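Local coordinates for protein 16S rRNA methylase (Uncultured bacterium, PDB 7JLZ) that probably methylates an adenine at N1 in the 16S rRNA of the 30S ribosomal subunit, a modification associated with aminoglycoside resistance, at residues 18-21 against 22-26; 57-60 against 61-64; 101-104 against 105-108; 156-159 against 160-164. All blocks are in the same frame, centred on the assembly; numbering follows the deposited sequence.

Contact 1: 18-21 against 22-26; sequences VNIL and NAYKK
With Val-18 CG1 trans to its own backbone N (chi1 163°) and Asn-22 CG trans to its own carbonyl carbon (chi1 -75°), the two side chains run side by side and point the same way at the C-terminal end of helix 14-21. The branch that touches is Val-18 CG1, 3.5 Å from Asn-22 ND2. Their backbones are also joined, since Asn-22 N donates to Val-18 O at 3.0 Å, a full alpha-helical turn. After this bond the spacing drops to three residues, and a type I beta turn runs from Leu-21 to Tyr-24. The evidence is the pair of bonds that follow: Ala-23 N bonds to Ile-20 O and Tyr-24 N to Leu-21 O, each at 3.1 Å. In both, the donor sits above the carbonyl plane instead of on a lone pair. The turn delivers the Tyr-24 ring edge-on to two carbonyl oxygens, Ile-20 O and Leu-21 O, which lie near the ring plane; Tyr-24 CD2 comes within 3.3 Å of Ile-20 O. On the apolar side, Ile-20, Leu-21 and Tyr-24 all rest on Leu-50 of strand 49-55, while the backbone of Lys-26 bonds to Leu-50 as the chain enters strand 26-31 of the Rossmann-like sheet. A water links the two asparagines, accepting from Asn-22 ND2 at 2.8 Å and donating to Asn-19 OD1 at 3.2 Å.

Contact 2: 57-60 against 61-64; sequences IQKQ and LENY
Lys-59 and Glu-62 stand one turn apart at the start of helix 58-70 with only a loose touch, Lys-59 CG to Glu-62 OE1 at 4.2 Å. Their charged ends do not pair: Lys-59 NZ and Glu-62 OE1 are 6.5 Å apart, and Glu-62 OE2 has its salt bridge with Arg-66. Gln-60 is turned another way. Its CG is trans to its carbonyl carbon (chi1 -74°) and the chain is extended beyond it, which carries the amide back toward the start of the helix. There OE1 of Gln-60 accepts from Ile-57 N at 3.2 Å, the donor tilted 29° from the carbonyl plane. Since Gln-60 N in turn donates to Ile-57 O, the two residues are joined twice, by a side-chain and a main-chain bond. The other end of the amide, NE2, donates to Gly-34 O and to Glu-55 OE1, and three bonds together fix the rotation of the group. The first turn is weakly bonded. Leu-61 N bonds to Gln-58 O at 3.1 Å, but Glu-62 N to Lys-59 O is weak. One water accepts from Asn-63 N at 3.0 Å and lies 2.6 Å from Lys-59 O; another accepts from Tyr-64 N at 2.8 Å and lies 2.9 Å from Gln-60 O, and they probably bridge these pairs. The turn belongs to the beta-alpha-beta unit of strand 49-55, helix 58-70 and strand 76-80: Leu-61 and Tyr-64 lie on Tyr-78 of the last strand, and the Tyr-64 ring also meets Tyr-40 of helix 37-45.

Contact 3: 101-104 against 105-108; sequences LPWG and SLLQ
Leu-101 meets the returning chain with both of its methyls: CD2 lies 3.5 Å from Leu-106 O, and CD1 lies 4.2 Å from Leu-107 CB, the two leucine side chains crossing at about a right angle. A cis peptide bond then leads into Pro-102. Trp-103 O accepts from Leu-106 N at 3.2 Å to close a type II' beta turn. Its indole, trans to the backbone N (chi1 -166°), brings CE3 to 3.9 Å from Leu-106 CD2, while NE1 donates to Ile-54 O. Gly-104 occupies the second position of that turn with a positive phi of 68°. Inside the bend one water accepts from Trp-103 N at 2.9 Å and donates to Gly-104 O at 2.8 Å and Leu-106 O at 2.7 Å. A second turn, type II from Ser-105 to Gln-108, overlaps the first at Ser-105 and Leu-106, closed by Gln-108 N on Ser-105 O, and Ser-105 OG bonds to Glu-84 OE1. This double turn follows strand 94-100, the fourth strand of the Rossmann-like sheet, where class I methyltransferases commonly set residues beside the methyl donor and the target base; a similar role is likely here but is inferred from the fold.

Contact 4: 156-159 against 160-164; sequences VEYL and KSTVI
The backbone of helix 156-168 passes from alpha-helical spacing, with Lys-160 N on Val-156 O and Ser-161 N on Glu-157 O, into a wider pi-type turn at 160-163, the evidence being that Tyr-158 O accepts from both Thr-162 N, four residues on, and Val-163 N, five on, and that Leu-159 O takes Ile-164 N at 2.9 Å. Among the side chains, the hydroxyl of Ser-161 donates to Glu-157 O, OG to O at 2.9 Å, and reaches it from the face of the carbonyl plane opposite to Ser-161 N. Thr-162 and Val-163 both meet the Tyr-158 ring. That ring, carried trans to the backbone N (chi1 -172°), turns forward along the helix and receives Thr-162 CB over one face, a CH-pi contact 3.9 Å from the centroid and 14° off the ring normal. Thr-162 CG2 continues across that side, 3.7 Å from Tyr-158 CZ. Such a pi bulge holds one residue more than an alpha turn, and here it lies in the helix that comes before strand 172-179, at the edge of the seven-stranded sheet. Val-163 CG2 approaches the ring obliquely, 3.5 Å from Tyr-158 CE2, and the hydroxyl of Tyr-158 is held by Glu-150 N. Toward the sheet, Leu-159 and Ile-164 both touch Leu-174. Leu-159 packs in two directions: CD1 lies 3.9 Å from Val-163 CB, and CG lies 3.9 Å from Ile-164 CD1.

Overall arrangement
All four contacts are local and follow one another along a single Rossmann-like domain. Contact 3 lies deepest, about 10 Å from the chain's centre and partly buried; contacts 1, 2 and 4 are surface contacts. Strand 49-55 is common to contacts 1, 2 and 3: Leu-50 packs on the first, Glu-55 bonds to Gln-60 in the second, and Ile-54 O receives Trp-103 NE1 in the third. Contact 4 lies about 22 Å or more, centre to centre, from the rest. Waters bridge backbone or amide groups in contacts 1 and 3, and probably in contact 2. Contact 4 instead relies on shared carbonyls and packing round a tyrosine.

Contact 1: 18-21 against 22-26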
loop_
_atom_site.group_PDB
_atom_site.type_symbol
_atom_site.label_atom_id
_atom_site.label_comp_id
_atom_site.label_asym_id
_atom_site.label_seq_id
_atom_site.Cartn_x
_atom_site.Cartn_y
_atom_site.Cartn_z
ATOM N N VAL A 18 -9.776 9.091 -15.272
ATOM C CA VAL A 18 -9.005 8.664 -16.437
ATOM C C VAL A 18 -8.169 9.819 -16.983
ATOM O O VAL A 18 -7.006 9.638 -17.366
ATOM C CB VAL A 18 -9.949 8.073 -17.501
ATOM C CG1 VAL A 18 -9.273 8.014 -18.855
ATOM C CG2 VAL A 18 -10.376 6.697 -17.053
ATOM N N ASN A 19 -8.737 11.028 -17.002
ATOM C CA ASN A 19 -7.973 12.195 -17.431
ATOM C C ASN A 19 -6.759 12.421 -16.536
ATOM O O ASN A 19 -5.713 12.891 -17.002
ATOM C CB ASN A 19 -8.871 13.428 -17.432
ATOM C CG ASN A 19 -9.979 13.341 -18.469
ATOM O OD1 ASN A 19 -9.816 12.725 -19.516
ATOM N ND2 ASN A 19 -11.115 13.964 -18.175
ATOM N N ILE A 20 -6.876 12.071 -15.259
ATOM C CA ILE A 20 -5.768 12.235 -14.324
ATOM C C ILE A 20 -4.719 11.149 -14.528
ATOM O O ILE A 20 -3.525 11.440 -14.666
ATOM C CB ILE A 20 -6.303 12.241 -12.885
ATOM C CG1 ILE A 20 -7.170 13.480 -12.654
ATOM C CG2 ILE A 20 -5.156 12.158 -11.864
ATOM C CD1 ILE A 20 -7.867 13.462 -11.326
ATOM N N LEU A 21 -5.152 9.881 -14.557
ATOM C CA LEU A 21 -4.217 8.772 -14.742
ATOM C C LEU A 21 -3.409 8.928 -16.020
ATOM O O LEU A 21 -2.213 8.617 -16.053
ATOM C CB LEU A 21 -4.966 7.440 -14.778
ATOM C CG LEU A 21 -5.818 7.081 -13.567
ATOM C CD1 LEU A 21 -6.637 5.828 -13.866
ATOM C CD2 LEU A 21 -4.942 6.882 -12.343
ATOM N N ASN A 22 -4.049 9.395 -17.090
ATOM C CA ASN A 22 -3.380 9.439 -18.381
ATOM C C ASN A 22 -2.248 10.456 -18.424
ATOM O O ASN A 22 -1.406 10.390 -19.328
ATOM C CB ASN A 22 -4.398 9.735 -19.478
ATOM C CG ASN A 22 -5.262 8.534 -19.796
ATOM O OD1 ASN A 22 -5.003 7.429 -19.313
ATOM N ND2 ASN A 22 -6.286 8.736 -20.626
ATOM N N ALA A 23 -2.207 11.387 -17.473
ATOM C CA ALA A 23 -1.138 12.373 -17.422
ATOM C C ALA A 23 0.173 11.808 -16.896
ATOM O O ALA A 23 1.207 12.469 -17.039
ATOM C CB ALA A 23 -1.568 13.559 -16.561
ATOM N N TYR A 24 0.170 10.607 -16.321
ATOM C CA TYR A 24 1.357 10.037 -15.704
ATOM C C TYR A 24 1.794 8.760 -16.407
ATOM O O TYR A 24 0.975 8.018 -16.960
ATOM C CB TYR A 24 1.106 9.742 -14.230
ATOM C CG TYR A 24 0.777 10.975 -13.440
ATOM C CD1 TYR A 24 1.784 11.721 -12.833
ATOM C CD2 TYR A 24 -0.536 11.401 -13.298
ATOM C CE1 TYR A 24 1.493 12.854 -12.110
ATOM C CE2 TYR A 24 -0.837 12.528 -12.565
ATOM C CZ TYR A 24 0.185 13.252 -11.976
ATOM O OH TYR A 24 -0.107 14.378 -11.251
ATOM N N LYS A 25 3.103 8.504 -16.373
ATOM C CA LYS A 25 3.662 7.288 -16.949
ATOM C C LYS A 25 3.623 6.101 -15.995
ATOM O O LYS A 25 3.654 4.954 -16.456
ATOM C CB LYS A 25 5.104 7.536 -17.397
ATOM C CG LYS A 25 5.208 8.515 -18.557
ATOM C CD LYS A 25 4.382 8.032 -19.742
ATOM C CE LYS A 25 4.099 9.156 -20.734
ATOM N NZ LYS A 25 3.027 10.077 -20.252
ATOM N N LYS A 26 3.559 6.350 -14.687
ATOM C CA LYS A 26 3.431 5.316 -13.668
ATOM C C LYS A 26 2.380 5.736 -12.657
ATOM O O LYS A 26 2.313 6.908 -12.272
ATOM C CB LYS A 26 4.734 5.071 -12.892
ATOM C CG LYS A 26 5.950 4.622 -13.671
ATOM C CD LYS A 26 7.107 4.449 -12.671
ATOM C CE LYS A 26 8.397 3.952 -13.317
ATOM N NZ LYS A 26 9.101 5.014 -14.086
HETATM O O HOH W 1 -7.246 11.397 -20.787
#

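Contact 2: 57-60 against 61-64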
loop_
_atom_site.group_PDB
_atom_site.type_symbol
_atom_site.label_atom_id
_atom_site.label_comp_id
_atom_site.label_asym_id
_atom_site.label_seq_id
_atom_site.Cartn_x
_atom_site.Cartn_y
_atom_site.Cartn_z
ATOM N N ILE A 57 -11.078 5.859 6.946
ATOM C CA ILE A 57 -11.564 6.880 7.868
ATOM C C ILE A 57 -11.077 8.229 7.361
ATOM O O ILE A 57 -9.879 8.412 7.136
ATOM C CB ILE A 57 -11.097 6.595 9.305
ATOM C CG1 ILE A 57 -11.709 5.280 9.797
ATOM C CG2 ILE A 57 -11.448 7.757 10.257
ATOM C CD1 ILE A 57 -11.090 4.732 11.059
ATOM N N GLN A 58 -12.006 9.179 7.167
ATOM C CA GLN A 58 -11.625 10.430 6.520
ATOM C C GLN A 58 -10.536 11.156 7.309
ATOM O O GLN A 58 -9.597 11.712 6.721
ATOM C CB GLN A 58 -12.836 11.337 6.354
ATOM C CG GLN A 58 -12.477 12.682 5.770
ATOM C CD GLN A 58 -13.594 13.693 5.933
ATOM O OE1 GLN A 58 -14.584 13.437 6.621
ATOM N NE2 GLN A 58 -13.441 14.848 5.301
ATOM N N LYS A 59 -10.630 11.130 8.636
ATOM C CA LYS A 59 -9.655 11.846 9.460
ATOM C C LYS A 59 -8.235 11.318 9.268
ATOM O O LYS A 59 -7.271 12.054 9.534
ATOM C CB LYS A 59 -10.057 11.773 10.941
ATOM C CG LYS A 59 -11.145 12.756 11.339
ATOM C CD LYS A 59 -11.481 12.652 12.830
ATOM C CE LYS A 59 -12.375 13.805 13.283
ATOM N NZ LYS A 59 -12.602 13.777 14.747
ATOM N N GLN A 60 -8.078 10.062 8.830
ATOM C CA GLN A 60 -6.742 9.517 8.590
ATOM C C GLN A 60 -5.967 10.349 7.589
ATOM O O GLN A 60 -4.747 10.497 7.706
ATOM C CB GLN A 60 -6.813 8.099 8.031
ATOM C CG GLN A 60 -7.196 7.053 9.000
ATOM C CD GLN A 60 -7.189 5.706 8.351
ATOM O OE1 GLN A 60 -8.248 5.120 8.122
ATOM N NE2 GLN A 60 -5.998 5.194 8.051
ATOM N N LEU A 61 -6.642 10.820 6.539
ATOM C CA LEU A 61 -5.965 11.421 5.405
ATOM C C LEU A 61 -6.094 12.934 5.386
ATOM O O LEU A 61 -5.613 13.568 4.444
ATOM C CB LEU A 61 -6.492 10.825 4.095
ATOM C CG LEU A 61 -6.320 9.311 4.030
ATOM C CD1 LEU A 61 -6.873 8.801 2.703
ATOM C CD2 LEU A 61 -4.873 8.917 4.197
ATOM N N GLU A 62 -6.701 13.518 6.422
ATOM C CA GLU A 62 -6.948 14.960 6.455
ATOM C C GLU A 62 -5.649 15.772 6.414
ATOM O O GLU A 62 -5.509 16.695 5.606
ATOM C CB GLU A 62 -7.759 15.305 7.708
ATOM C CG GLU A 62 -7.744 16.778 8.070
ATOM C CD GLU A 62 -8.568 17.099 9.308
ATOM O OE1 GLU A 62 -9.368 16.242 9.738
ATOM O OE2 GLU A 62 -8.409 18.215 9.852
ATOM N N ASN A 63 -4.683 15.441 7.278
ATOM C CA ASN A 63 -3.475 16.266 7.405
ATOM C C ASN A 63 -2.643 16.250 6.121
ATOM O O ASN A 63 -2.307 17.309 5.577
ATOM C CB ASN A 63 -2.638 15.784 8.595
ATOM C CG ASN A 63 -1.311 16.535 8.732
ATOM O OD1 ASN A 63 -1.227 17.731 8.449
ATOM N ND2 ASN A 63 -0.275 15.831 9.174
ATOM N N TYR A 64 -2.299 15.059 5.615
ATOM C CA TYR A 64 -1.412 14.995 4.453
ATOM C C TYR A 64 -2.118 15.353 3.153
ATOM O O TYR A 64 -1.461 15.838 2.225
ATOM C CB TYR A 64 -0.741 13.615 4.346
ATOM C CG TYR A 64 0.533 13.611 5.177
ATOM C CD1 TYR A 64 1.676 14.276 4.728
ATOM C CD2 TYR A 64 0.573 13.013 6.425
ATOM C CE1 TYR A 64 2.843 14.322 5.499
ATOM C CE2 TYR A 64 1.740 13.054 7.215
ATOM C CZ TYR A 64 2.870 13.703 6.735
ATOM O OH TYR A 64 4.021 13.754 7.507
HETATM O O HOH W 2 -4.944 13.249 9.286
HETATM O O HOH W 3 -3.062 12.734 7.022
#

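Contact 3: 101-104 against 105-108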
loop_
_atom_site.group_PDB
_atom_site.type_symbol
_atom_site.label_atom_id
_atom_site.label_comp_id
_atom_site.label_asym_id
_atom_site.label_seq_id
_atom_site.Cartn_x
_atom_site.Cartn_y
_atom_site.Cartn_z
ATOM N N LEU A 101 1.059 -3.605 5.827
ATOM C CA LEU A 101 0.048 -4.257 6.637
ATOM C C LEU A 101 0.064 -3.689 8.060
ATOM O O LEU A 101 1.086 -3.175 8.523
ATOM C CB LEU A 101 0.262 -5.773 6.643
ATOM C CG LEU A 101 -0.140 -6.461 5.329
ATOM C CD1 LEU A 101 0.144 -7.949 5.401
ATOM C CD2 LEU A 101 -1.601 -6.231 5.022
ATOM N N PRO A 102 -1.076 -3.719 8.759
ATOM C CA PRO A 102 -2.378 -4.198 8.293
ATOM C C PRO A 102 -3.154 -3.167 7.489
ATOM O O PRO A 102 -2.914 -1.960 7.590
ATOM C CB PRO A 102 -3.105 -4.513 9.595
ATOM C CG PRO A 102 -2.560 -3.502 10.553
ATOM C CD PRO A 102 -1.106 -3.363 10.194
ATOM N N TRP A 103 -4.083 -3.656 6.664
ATOM C CA TRP A 103 -5.054 -2.803 5.988
ATOM C C TRP A 103 -6.382 -3.542 6.105
ATOM O O TRP A 103 -6.858 -4.167 5.159
ATOM C CB TRP A 103 -4.665 -2.522 4.537
ATOM C CG TRP A 103 -5.430 -1.386 3.898
ATOM C CD1 TRP A 103 -5.375 -0.061 4.247
ATOM C CD2 TRP A 103 -6.350 -1.467 2.794
ATOM N NE1 TRP A 103 -6.196 0.679 3.426
ATOM C CE2 TRP A 103 -6.810 -0.161 2.536
ATOM C CE3 TRP A 103 -6.834 -2.518 2.008
ATOM C CZ2 TRP A 103 -7.716 0.126 1.519
ATOM C CZ3 TRP A 103 -7.736 -2.231 0.998
ATOM C CH2 TRP A 103 -8.166 -0.920 0.765
ATOM N N GLY A 104 -6.972 -3.484 7.295
ATOM C CA GLY A 104 -8.272 -4.104 7.492
ATOM C C GLY A 104 -8.168 -5.609 7.392
ATOM O O GLY A 104 -7.281 -6.235 7.981
ATOM N N SER A 105 -9.071 -6.205 6.617
ATOM C CA SER A 105 -9.112 -7.653 6.461
ATOM C C SER A 105 -8.103 -8.179 5.448
ATOM O O SER A 105 -7.986 -9.399 5.297
ATOM C CB SER A 105 -10.514 -8.083 6.047
ATOM O OG SER A 105 -10.885 -7.409 4.856
ATOM N N LEU A 106 -7.382 -7.306 4.748
ATOM C CA LEU A 106 -6.518 -7.747 3.657
ATOM C C LEU A 106 -5.367 -8.592 4.193
ATOM O O LEU A 106 -4.582 -8.124 5.026
ATOM C CB LEU A 106 -5.977 -6.539 2.898
ATOM C CG LEU A 106 -5.246 -6.876 1.600
ATOM C CD1 LEU A 106 -6.169 -7.648 0.657
ATOM C CD2 LEU A 106 -4.713 -5.622 0.933
ATOM N N LEU A 107 -5.257 -9.832 3.709
ATOM C CA LEU A 107 -4.172 -10.735 4.108
ATOM C C LEU A 107 -4.134 -10.911 5.623
ATOM O O LEU A 107 -3.072 -11.063 6.225
ATOM C CB LEU A 107 -2.820 -10.240 3.581
ATOM C CG LEU A 107 -2.634 -10.189 2.059
ATOM C CD1 LEU A 107 -1.372 -9.435 1.697
ATOM C CD2 LEU A 107 -2.634 -11.594 1.443
ATOM N N GLN A 108 -5.317 -10.897 6.243
ATOM C CA GLN A 108 -5.401 -10.863 7.699
ATOM C C GLN A 108 -4.942 -12.168 8.340
ATOM O O GLN A 108 -4.387 -12.149 9.445
ATOM C CB GLN A 108 -6.831 -10.543 8.125
ATOM C CG GLN A 108 -6.965 -10.244 9.601
ATOM C CD GLN A 108 -8.190 -9.416 9.917
ATOM O OE1 GLN A 108 -8.115 -8.448 10.675
ATOM N NE2 GLN A 108 -9.330 -9.790 9.340
HETATM O O HOH W 4 -4.602 -6.494 7.157
#

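Contact 4: 156-159 against 160-164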
loop_
_atom_site.group_PDB
_atom_site.type_symbol
_atom_site.label_atom_id
_atom_site.label_comp_id
_atom_site.label_asym_id
_atom_site.label_seq_id
_atom_site.Cartn_x
_atom_site.Cartn_y
_atom_site.Cartn_z
ATOM N N VAL A 156 16.112 -21.532 3.221
ATOM C CA VAL A 156 15.525 -21.873 1.925
ATOM C C VAL A 156 14.331 -22.806 2.103
ATOM O O VAL A 156 13.346 -22.714 1.360
ATOM C CB VAL A 156 16.592 -22.471 0.981
ATOM C CG1 VAL A 156 17.177 -23.758 1.547
ATOM C CG2 VAL A 156 15.991 -22.716 -0.416
ATOM N N GLU A 157 14.377 -23.694 3.102
ATOM C CA GLU A 157 13.273 -24.623 3.328
ATOM C C GLU A 157 12.000 -23.890 3.734
ATOM O O GLU A 157 10.913 -24.173 3.217
ATOM C CB GLU A 157 13.653 -25.652 4.393
ATOM C CG GLU A 157 12.460 -26.457 4.887
ATOM C CD GLU A 157 12.851 -27.680 5.685
ATOM O OE1 GLU A 157 14.050 -27.835 5.997
ATOM O OE2 GLU A 157 11.954 -28.494 5.993
ATOM N N TYR A 158 12.109 -22.951 4.674
ATOM C CA TYR A 158 10.938 -22.186 5.077
ATOM C C TYR A 158 10.455 -21.294 3.942
ATOM O O TYR A 158 9.242 -21.123 3.747
ATOM C CB TYR A 158 11.261 -21.354 6.314
ATOM C CG TYR A 158 10.064 -20.668 6.919
ATOM C CD1 TYR A 158 9.213 -21.344 7.786
ATOM C CD2 TYR A 158 9.787 -19.340 6.633
ATOM C CE1 TYR A 158 8.112 -20.708 8.342
ATOM C CE2 TYR A 158 8.695 -18.701 7.186
ATOM C CZ TYR A 158 7.862 -19.390 8.039
ATOM O OH TYR A 158 6.773 -18.751 8.588
ATOM N N LEU A 159 11.387 -20.708 3.189
ATOM C CA LEU A 159 11.001 -19.869 2.059
ATOM C C LEU A 159 10.209 -20.672 1.034
ATOM O O LEU A 159 9.150 -20.234 0.564
ATOM C CB LEU A 159 12.246 -19.252 1.414
ATOM C CG LEU A 159 12.002 -18.311 0.227
ATOM C CD1 LEU A 159 11.303 -17.050 0.690
ATOM C CD2 LEU A 159 13.297 -17.986 -0.511
ATOM N N LYS A 160 10.707 -21.862 0.685
ATOM C CA LYS A 160 10.092 -22.648 -0.386
ATOM C C LYS A 160 8.804 -23.319 0.073
ATOM O O LYS A 160 7.861 -23.461 -0.713
ATOM C CB LYS A 160 11.076 -23.703 -0.901
ATOM C CG LYS A 160 12.180 -23.154 -1.775
ATOM C CD LYS A 160 11.617 -22.567 -3.054
ATOM C CE LYS A 160 11.073 -23.652 -3.970
ATOM N NZ LYS A 160 10.293 -23.066 -5.099
ATOM N N SER A 161 8.751 -23.769 1.327
ATOM C CA SER A 161 7.614 -24.554 1.790
ATOM C C SER A 161 6.529 -23.719 2.453
ATOM O O SER A 161 5.388 -24.180 2.549
ATOM C CB SER A 161 8.075 -25.639 2.769
ATOM O OG SER A 161 8.256 -25.098 4.065
ATOM N N THR A 162 6.845 -22.511 2.907
ATOM C CA THR A 162 5.847 -21.727 3.622
ATOM C C THR A 162 5.628 -20.363 2.989
ATOM O O THR A 162 4.495 -20.016 2.634
ATOM C CB THR A 162 6.243 -21.557 5.090
ATOM O OG1 THR A 162 6.276 -22.841 5.721
ATOM C CG2 THR A 162 5.240 -20.642 5.805
ATOM N N VAL A 163 6.697 -19.579 2.838
ATOM C CA VAL A 163 6.530 -18.194 2.407
ATOM C C VAL A 163 5.983 -18.132 0.990
ATOM O O VAL A 163 4.938 -17.530 0.741
ATOM C CB VAL A 163 7.850 -17.416 2.530
ATOM C CG1 VAL A 163 7.635 -15.976 2.078
ATOM C CG2 VAL A 163 8.329 -17.452 3.962
ATOM N N ILE A 164 6.684 -18.751 0.038
ATOM C CA ILE A 164 6.264 -18.647 -1.360
ATOM C C ILE A 164 4.861 -19.205 -1.573
ATOM O O ILE A 164 4.049 -18.527 -2.231
ATOM C CB ILE A 164 7.324 -19.285 -2.280
ATOM C CG1 ILE A 164 8.584 -18.414 -2.327
ATOM C CG2 ILE A 164 6.776 -19.476 -3.686
ATOM C CD1 ILE A 164 9.806 -19.139 -2.901
#